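Local coordinates for transferrin (Manduca sexta, PDB 6WB6), which binds a single ferric ion together with a carbonate anion and transports iron as a secreted insect transferrin, at residues V40-F45 / D52-D57; L7-A12 / T309-L314; V73-Y78 / N280-K285. All blocks are in the same frame, centred on the assembly; numbering follows the deposited sequence.

All three contacts lie in one part of the iron-binding N-terminal half, and all join their segments through apolar side chains. The touching residues of interactions 1 and 2 are all buried, and the two contacts are covalently linked by the disulfide between C42 and C8; F53 O and C8 N add a probable hydrogen bond. Interaction 2 differs in its chemistry, because a water ties the two backbones together beside the aliphatic contact. Interaction 3 runs from a buried phenylalanine to the surface at N280. It shares the antiparallel sheet of strands 53-56, 275-279, 72-79 and 320-327 with interaction 1, and Y78 OH reaches L312 O of interaction 2. In sequence, interactions 1 and 3 both fall inside the loop closed by interaction 2.

Interaction 1: V40-F45 / D52-D57; sequences VECLSF and DFVPVD
A helix leading into an edge strand of the antiparallel sheet forms this contact in the N-terminal half of the transferrin: after helix 39-47 the chain reverses through a short connection, and strand 53-56 runs back along the helix. The two axes run roughly antiparallel, 146° between directions, and approach to 8.3 Å. V54 stands between two helix residues and gives one methyl to each. Its CG2, anti to the backbone N, meets C42 CB at 3.7 Å and lies 4.0 Å from C42 SG, while its CG1 meets L43 CD2 at 3.7 Å. The L43 and V54 side chains cross at about a right angle. L43 CD2 also touches V56 CG1 at 3.6 Å, so a single leucine methyl bridges two valines of the strand. The chi1 of L43, -61°, sets CG beside its backbone N and lets the branch end come closer to the strand than CB does. The contact is entirely apolar, in keeping with the burial of all four residues. D57, just past the strand, is predicted as an iron ligand, but its carboxylate is engaged by R376 and Q274 and takes no part in this packing. C42 SG is bonded to C8 SG, tying the helix to strand 5-10. I277 of the adjacent strand 275-279 touches L43, V54 and V56, and helix 58-65 closes over the same cluster with V63 and A64 against L43 and M61 against V56.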
# COMPACT_ATOMS: atom_id res chain seq x y z
N VAL A 40 -6.76 -13.22 -3.89
CA VAL A 40 -6.65 -13.21 -5.35
C VAL A 40 -6.39 -14.62 -5.87
O VAL A 40 -7.10 -15.13 -6.74
CB VAL A 40 -5.58 -12.21 -5.83
CG1 VAL A 40 -5.38 -12.32 -7.35
CG2 VAL A 40 -6.02 -10.82 -5.52
N GLU A 41 -5.38 -15.29 -5.30
CA GLU A 41 -5.16 -16.69 -5.66
C GLU A 41 -6.40 -17.55 -5.40
O GLU A 41 -6.70 -18.46 -6.18
CB GLU A 41 -3.97 -17.28 -4.91
CG GLU A 41 -3.72 -18.72 -5.36
CD GLU A 41 -2.37 -19.28 -4.98
OE1 GLU A 41 -1.61 -19.62 -5.92
OE2 GLU A 41 -2.07 -19.36 -3.76
N CYS A 42 -7.11 -17.30 -4.29
CA CYS A 42 -8.27 -18.13 -3.94
C CYS A 42 -9.26 -18.18 -5.09
O CYS A 42 -9.82 -19.24 -5.39
CB CYS A 42 -8.98 -17.60 -2.68
SG CYS A 42 -8.27 -18.15 -1.15
N LEU A 43 -9.50 -17.04 -5.75
CA LEU A 43 -10.45 -17.02 -6.85
C LEU A 43 -10.01 -17.97 -7.96
O LEU A 43 -10.85 -18.64 -8.58
CB LEU A 43 -10.63 -15.59 -7.39
CG LEU A 43 -11.18 -14.60 -6.35
CD1 LEU A 43 -11.06 -13.16 -6.84
CD2 LEU A 43 -12.63 -14.92 -5.92
N SER A 44 -8.70 -18.04 -8.23
CA SER A 44 -8.18 -18.97 -9.22
C SER A 44 -8.48 -20.41 -8.80
O SER A 44 -8.96 -21.22 -9.60
CB SER A 44 -6.68 -18.77 -9.41
OG SER A 44 -6.41 -17.65 -10.23
N PHE A 45 -8.22 -20.73 -7.53
CA PHE A 45 -8.51 -22.06 -7.02
C PHE A 45 -9.99 -22.37 -7.06
O PHE A 45 -10.37 -23.54 -7.19
CB PHE A 45 -8.02 -22.22 -5.58
CG PHE A 45 -6.54 -22.27 -5.43
CD1 PHE A 45 -5.70 -22.30 -6.54
CD2 PHE A 45 -5.98 -22.32 -4.16
CE1 PHE A 45 -4.33 -22.37 -6.38
CE2 PHE A 45 -4.63 -22.38 -3.99
CZ PHE A 45 -3.79 -22.40 -5.11
N ASP A 52 -14.17 -24.52 -3.38
CA ASP A 52 -15.54 -24.37 -3.84
C ASP A 52 -16.08 -22.97 -3.63
O ASP A 52 -16.94 -22.55 -4.40
CB ASP A 52 -16.45 -25.38 -3.15
CG ASP A 52 -16.02 -26.83 -3.41
OD1 ASP A 52 -15.86 -27.18 -4.60
OD2 ASP A 52 -15.82 -27.59 -2.45
N PHE A 53 -15.58 -22.23 -2.64
CA PHE A 53 -16.05 -20.88 -2.41
C PHE A 53 -15.06 -20.12 -1.55
O PHE A 53 -14.17 -20.69 -0.90
CB PHE A 53 -17.43 -20.87 -1.74
CG PHE A 53 -17.41 -21.36 -0.30
CD1 PHE A 53 -16.99 -22.65 0.00
CD2 PHE A 53 -17.85 -20.53 0.73
CE1 PHE A 53 -17.00 -23.12 1.34
CE2 PHE A 53 -17.87 -20.96 2.05
CZ PHE A 53 -17.45 -22.24 2.38
N VAL A 54 -15.26 -18.81 -1.52
CA VAL A 54 -14.38 -17.89 -0.82
C VAL A 54 -15.13 -16.59 -0.57
O VAL A 54 -15.96 -16.18 -1.39
CB VAL A 54 -13.10 -17.66 -1.64
CG1 VAL A 54 -13.44 -16.94 -2.96
CG2 VAL A 54 -12.08 -16.90 -0.82
N PRO A 55 -14.90 -15.92 0.55
CA PRO A 55 -15.48 -14.60 0.77
C PRO A 55 -14.85 -13.55 -0.14
O PRO A 55 -13.64 -13.57 -0.40
CB PRO A 55 -15.18 -14.32 2.25
CG PRO A 55 -13.94 -15.14 2.51
CD PRO A 55 -14.16 -16.39 1.74
N VAL A 56 -15.66 -12.61 -0.59
CA VAL A 56 -15.24 -11.60 -1.56
C VAL A 56 -15.84 -10.26 -1.19
O VAL A 56 -17.01 -10.17 -0.81
CB VAL A 56 -15.66 -11.99 -3.00
CG1 VAL A 56 -14.75 -13.08 -3.60
CG2 VAL A 56 -17.10 -12.43 -2.99
N ASP A 57 -15.04 -9.20 -1.32
CA ASP A 57 -15.60 -7.87 -1.49
C ASP A 57 -16.06 -7.71 -2.94
O ASP A 57 -15.64 -8.48 -3.81
CB ASP A 57 -14.58 -6.80 -1.13
CG ASP A 57 -14.04 -6.91 0.30
OD1 ASP A 57 -14.79 -7.29 1.23
OD2 ASP A 57 -12.86 -6.59 0.48

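Interaction 2: L7-A12 / T309-L314; sequences LCVPAA and TKVLGL
L7 and V311 make the tight part of this contact, where strand 5-10 meets the end of helix 306-311: L7 CD2 and V311 CG1 are 3.6 Å apart, the two side chains lying obliquely to each other. The same L7 methyl reaches L312 CD2 at 4.2 Å, across side chains set nearly perpendicular. With chi1 at 169°, L7 extends its branch opposite the backbone N and toward the helix end. V9 packs more loosely, its CG2 4.1 Å from V311 CG2, so V311 spends one methyl on each strand residue. M20 of helix 14-21 touches both L7 and L312, M14 touches V9, and C17 touches V311. Farther along, the solvent side is looser: A11 and A12 are exposed, and K310 turns its chain end away from the strand, its NZ making a weak hydrogen bond of 3.3 Å to T309 OG1. The helix end is itself weakly bonded, and G313 leaves it with positive phi. One ordered water donates to both C8 O and V311 O, at 2.8 Å each. These carbonyls are both acceptors and could not bond directly; the water therefore supplies the protons that join two buried backbones beside an aliphatic contact.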
# COMPACT_ATOMS: atom_id res chain seq x y z
N LEU A 7 -13.40 -24.45 1.35
CA LEU A 7 -13.34 -23.01 1.60
C LEU A 7 -11.90 -22.57 1.44
O LEU A 7 -11.01 -23.07 2.15
CB LEU A 7 -13.81 -22.66 3.01
CG LEU A 7 -13.51 -21.22 3.43
CD1 LEU A 7 -14.19 -20.25 2.48
CD2 LEU A 7 -14.00 -20.98 4.86
N CYS A 8 -11.66 -21.65 0.52
CA CYS A 8 -10.30 -21.16 0.36
C CYS A 8 -10.05 -20.10 1.41
O CYS A 8 -10.96 -19.40 1.86
CB CYS A 8 -10.07 -20.62 -1.05
SG CYS A 8 -8.38 -20.21 -1.35
N VAL A 9 -8.80 -20.02 1.85
CA VAL A 9 -8.45 -19.23 3.02
C VAL A 9 -7.00 -18.80 2.82
O VAL A 9 -6.14 -19.64 2.52
CB VAL A 9 -8.66 -20.04 4.32
CG1 VAL A 9 -7.86 -21.32 4.28
CG2 VAL A 9 -8.27 -19.24 5.51
N PRO A 10 -6.68 -17.52 2.94
CA PRO A 10 -5.27 -17.12 2.97
C PRO A 10 -4.49 -18.00 3.93
O PRO A 10 -4.93 -18.27 5.06
CB PRO A 10 -5.33 -15.66 3.43
CG PRO A 10 -6.62 -15.18 2.83
CD PRO A 10 -7.58 -16.35 2.93
N ALA A 11 -3.32 -18.47 3.46
CA ALA A 11 -2.47 -19.37 4.21
C ALA A 11 -2.25 -18.90 5.65
O ALA A 11 -2.25 -19.71 6.58
CB ALA A 11 -1.13 -19.52 3.49
N ALA A 12 -2.07 -17.61 5.85
CA ALA A 12 -1.82 -17.09 7.19
C ALA A 12 -2.94 -17.45 8.17
O ALA A 12 -2.71 -17.45 9.38
CB ALA A 12 -1.64 -15.57 7.12
N THR A 309 -13.90 -12.96 10.87
CA THR A 309 -13.48 -11.95 9.90
C THR A 309 -12.40 -12.45 8.96
O THR A 309 -12.49 -12.22 7.75
CB THR A 309 -12.98 -10.70 10.64
OG1 THR A 309 -11.89 -11.05 11.50
CG2 THR A 309 -14.08 -10.10 11.49
N LYS A 310 -11.38 -13.13 9.47
CA LYS A 310 -10.24 -13.50 8.65
C LYS A 310 -10.55 -14.66 7.71
O LYS A 310 -9.94 -14.77 6.63
CB LYS A 310 -9.07 -13.87 9.57
CG LYS A 310 -8.20 -12.69 9.99
CD LYS A 310 -8.92 -11.74 10.93
CE LYS A 310 -8.43 -10.30 10.75
NZ LYS A 310 -9.10 -9.36 11.71
N VAL A 311 -11.47 -15.53 8.08
CA VAL A 311 -11.79 -16.71 7.29
C VAL A 311 -13.12 -16.55 6.58
O VAL A 311 -13.20 -16.68 5.36
CB VAL A 311 -11.77 -17.99 8.17
CG1 VAL A 311 -12.12 -19.18 7.35
CG2 VAL A 311 -10.42 -18.16 8.80
N LEU A 312 -14.18 -16.25 7.32
CA LEU A 312 -15.50 -16.16 6.69
C LEU A 312 -15.75 -14.82 6.03
O LEU A 312 -16.67 -14.73 5.20
CB LEU A 312 -16.61 -16.44 7.70
CG LEU A 312 -16.96 -17.91 7.97
CD1 LEU A 312 -18.33 -17.98 8.65
CD2 LEU A 312 -16.99 -18.76 6.73
N GLY A 313 -14.93 -13.81 6.30
CA GLY A 313 -15.17 -12.51 5.70
C GLY A 313 -16.41 -11.84 6.22
O GLY A 313 -17.09 -11.15 5.46
N LEU A 314 -16.77 -12.08 7.49
CA LEU A 314 -17.81 -11.32 8.17
C LEU A 314 -17.15 -10.16 8.91
O LEU A 314 -15.93 -10.01 8.90
CB LEU A 314 -18.57 -12.19 9.16
CG LEU A 314 -19.12 -13.49 8.62
CD1 LEU A 314 -19.32 -14.45 9.77
CD2 LEU A 314 -20.41 -13.24 7.88
O HOH W 1 -11.25 -17.04 3.36

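Interaction 3: V73-Y78 / N280-K285; sequences VVFQEY and NDVLAK
A methyl of L283, CD1, lies only 3.4 Å from V73 CG1, tighter than usual for two carbons. It sits against the whole isopropyl group, 3.8 Å from V73 CG2 and 4.0 Å from V73 CB. L283 points CG away from its carbonyl carbon (chi1 -88°), and its CD1 then reaches V73. V73 CG1 also lies 4.4 Å from N280 CA, at the exposed end of the contact. On the buried side, V282 sends CG1 over one face of the F75 ring, 4.4 Å from F75 CE2, a looser approach. Behind these side chains, the short 3-10 turn 280-282 is closed by a backbone hydrogen bond from L283 N to N280 O of 3.1 Å, holding the turn that presents V282 to F75 and L283 to V73. D281 OD2 forms a salt bridge with R49, and F75 O accepts from R290 on helix 286-300. Segment 280-285 is the loop from strand 275-279 to helix 286-300 and packs on strand 72-79. There, V73 bonds to G278 through the backbone and touches P326 of strand 320-327, whereas F75 touches L276 and, on the helix, L286 and L289.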
# COMPACT_ATOMS: atom_id res chain seq x y z
N VAL A 73 -20.24 -17.68 -9.26
CA VAL A 73 -21.59 -17.29 -8.89
C VAL A 73 -21.53 -16.68 -7.50
O VAL A 73 -20.98 -17.29 -6.58
CB VAL A 73 -22.56 -18.49 -8.91
CG1 VAL A 73 -22.09 -19.58 -7.94
CG2 VAL A 73 -23.96 -18.04 -8.55
N VAL A 74 -22.04 -15.47 -7.36
CA VAL A 74 -22.24 -14.89 -6.04
C VAL A 74 -23.52 -15.48 -5.48
O VAL A 74 -24.61 -15.11 -5.90
CB VAL A 74 -22.30 -13.36 -6.08
CG1 VAL A 74 -22.66 -12.82 -4.69
CG2 VAL A 74 -20.94 -12.81 -6.55
N PHE A 75 -23.39 -16.41 -4.51
CA PHE A 75 -24.54 -17.11 -3.96
C PHE A 75 -24.87 -16.69 -2.54
O PHE A 75 -25.79 -17.25 -1.95
CB PHE A 75 -24.30 -18.64 -4.01
CG PHE A 75 -23.18 -19.10 -3.13
CD1 PHE A 75 -23.41 -19.44 -1.81
CD2 PHE A 75 -21.88 -19.18 -3.62
CE1 PHE A 75 -22.38 -19.86 -1.01
CE2 PHE A 75 -20.84 -19.59 -2.81
CZ PHE A 75 -21.10 -19.93 -1.50
N GLN A 76 -24.13 -15.75 -1.97
CA GLN A 76 -24.35 -15.34 -0.59
C GLN A 76 -23.98 -13.88 -0.40
O GLN A 76 -22.89 -13.45 -0.82
CB GLN A 76 -23.52 -16.20 0.36
CG GLN A 76 -24.03 -16.19 1.78
CD GLN A 76 -24.97 -17.32 2.02
OE1 GLN A 76 -24.67 -18.23 2.79
NE2 GLN A 76 -26.10 -17.29 1.33
N GLU A 77 -24.87 -13.13 0.25
CA GLU A 77 -24.61 -11.74 0.61
C GLU A 77 -24.48 -11.62 2.12
O GLU A 77 -25.27 -12.19 2.88
CB GLU A 77 -25.74 -10.81 0.14
CG GLU A 77 -25.73 -10.54 -1.34
CD GLU A 77 -26.94 -9.75 -1.78
OE1 GLU A 77 -27.45 -10.02 -2.88
OE2 GLU A 77 -27.40 -8.88 -1.02
N TYR A 78 -23.47 -10.89 2.55
CA TYR A 78 -23.32 -10.47 3.94
C TYR A 78 -23.94 -9.08 4.11
O TYR A 78 -23.52 -8.11 3.47
CB TYR A 78 -21.84 -10.43 4.32
CG TYR A 78 -21.14 -11.77 4.37
CD1 TYR A 78 -21.86 -12.96 4.39
CD2 TYR A 78 -19.75 -11.84 4.41
CE1 TYR A 78 -21.22 -14.18 4.44
CE2 TYR A 78 -19.09 -13.06 4.48
CZ TYR A 78 -19.83 -14.23 4.48
OH TYR A 78 -19.20 -15.45 4.55
N ASN A 280 -19.65 -22.50 -10.40
CA ASN A 280 -21.03 -22.76 -10.76
C ASN A 280 -21.50 -24.13 -10.27
O ASN A 280 -22.69 -24.32 -10.02
CB ASN A 280 -21.19 -22.63 -12.28
CG ASN A 280 -22.61 -22.70 -12.73
OD1 ASN A 280 -23.43 -21.85 -12.37
ND2 ASN A 280 -22.92 -23.70 -13.55
N ASP A 281 -20.58 -25.08 -10.11
CA ASP A 281 -20.98 -26.39 -9.61
C ASP A 281 -21.38 -26.37 -8.14
O ASP A 281 -21.75 -27.42 -7.60
CB ASP A 281 -19.88 -27.42 -9.78
CG ASP A 281 -19.29 -27.47 -11.19
OD1 ASP A 281 -20.02 -27.21 -12.17
OD2 ASP A 281 -18.09 -27.78 -11.31
N VAL A 282 -21.26 -25.23 -7.46
CA VAL A 282 -21.78 -25.13 -6.10
C VAL A 282 -23.29 -25.05 -6.11
O VAL A 282 -23.95 -25.44 -5.14
CB VAL A 282 -21.18 -23.91 -5.36
CG1 VAL A 282 -21.92 -23.64 -4.09
CG2 VAL A 282 -19.71 -24.15 -5.04
N LEU A 283 -23.88 -24.52 -7.18
CA LEU A 283 -25.32 -24.54 -7.29
C LEU A 283 -25.82 -25.98 -7.24
O LEU A 283 -25.06 -26.93 -7.43
CB LEU A 283 -25.76 -23.85 -8.59
CG LEU A 283 -25.96 -22.34 -8.49
CD1 LEU A 283 -24.78 -21.69 -7.81
CD2 LEU A 283 -26.17 -21.76 -9.86
N ALA A 284 -27.10 -26.13 -6.93
CA ALA A 284 -27.69 -27.44 -6.70
C ALA A 284 -27.23 -27.98 -5.35
O ALA A 284 -28.05 -28.43 -4.55
CB ALA A 284 -27.34 -28.42 -7.83
N LYS A 285 -25.92 -27.92 -5.08
CA LYS A 285 -25.39 -28.22 -3.76
C LYS A 285 -25.44 -26.99 -2.85
O LYS A 285 -24.59 -26.83 -1.97
CB LYS A 285 -23.96 -28.75 -3.88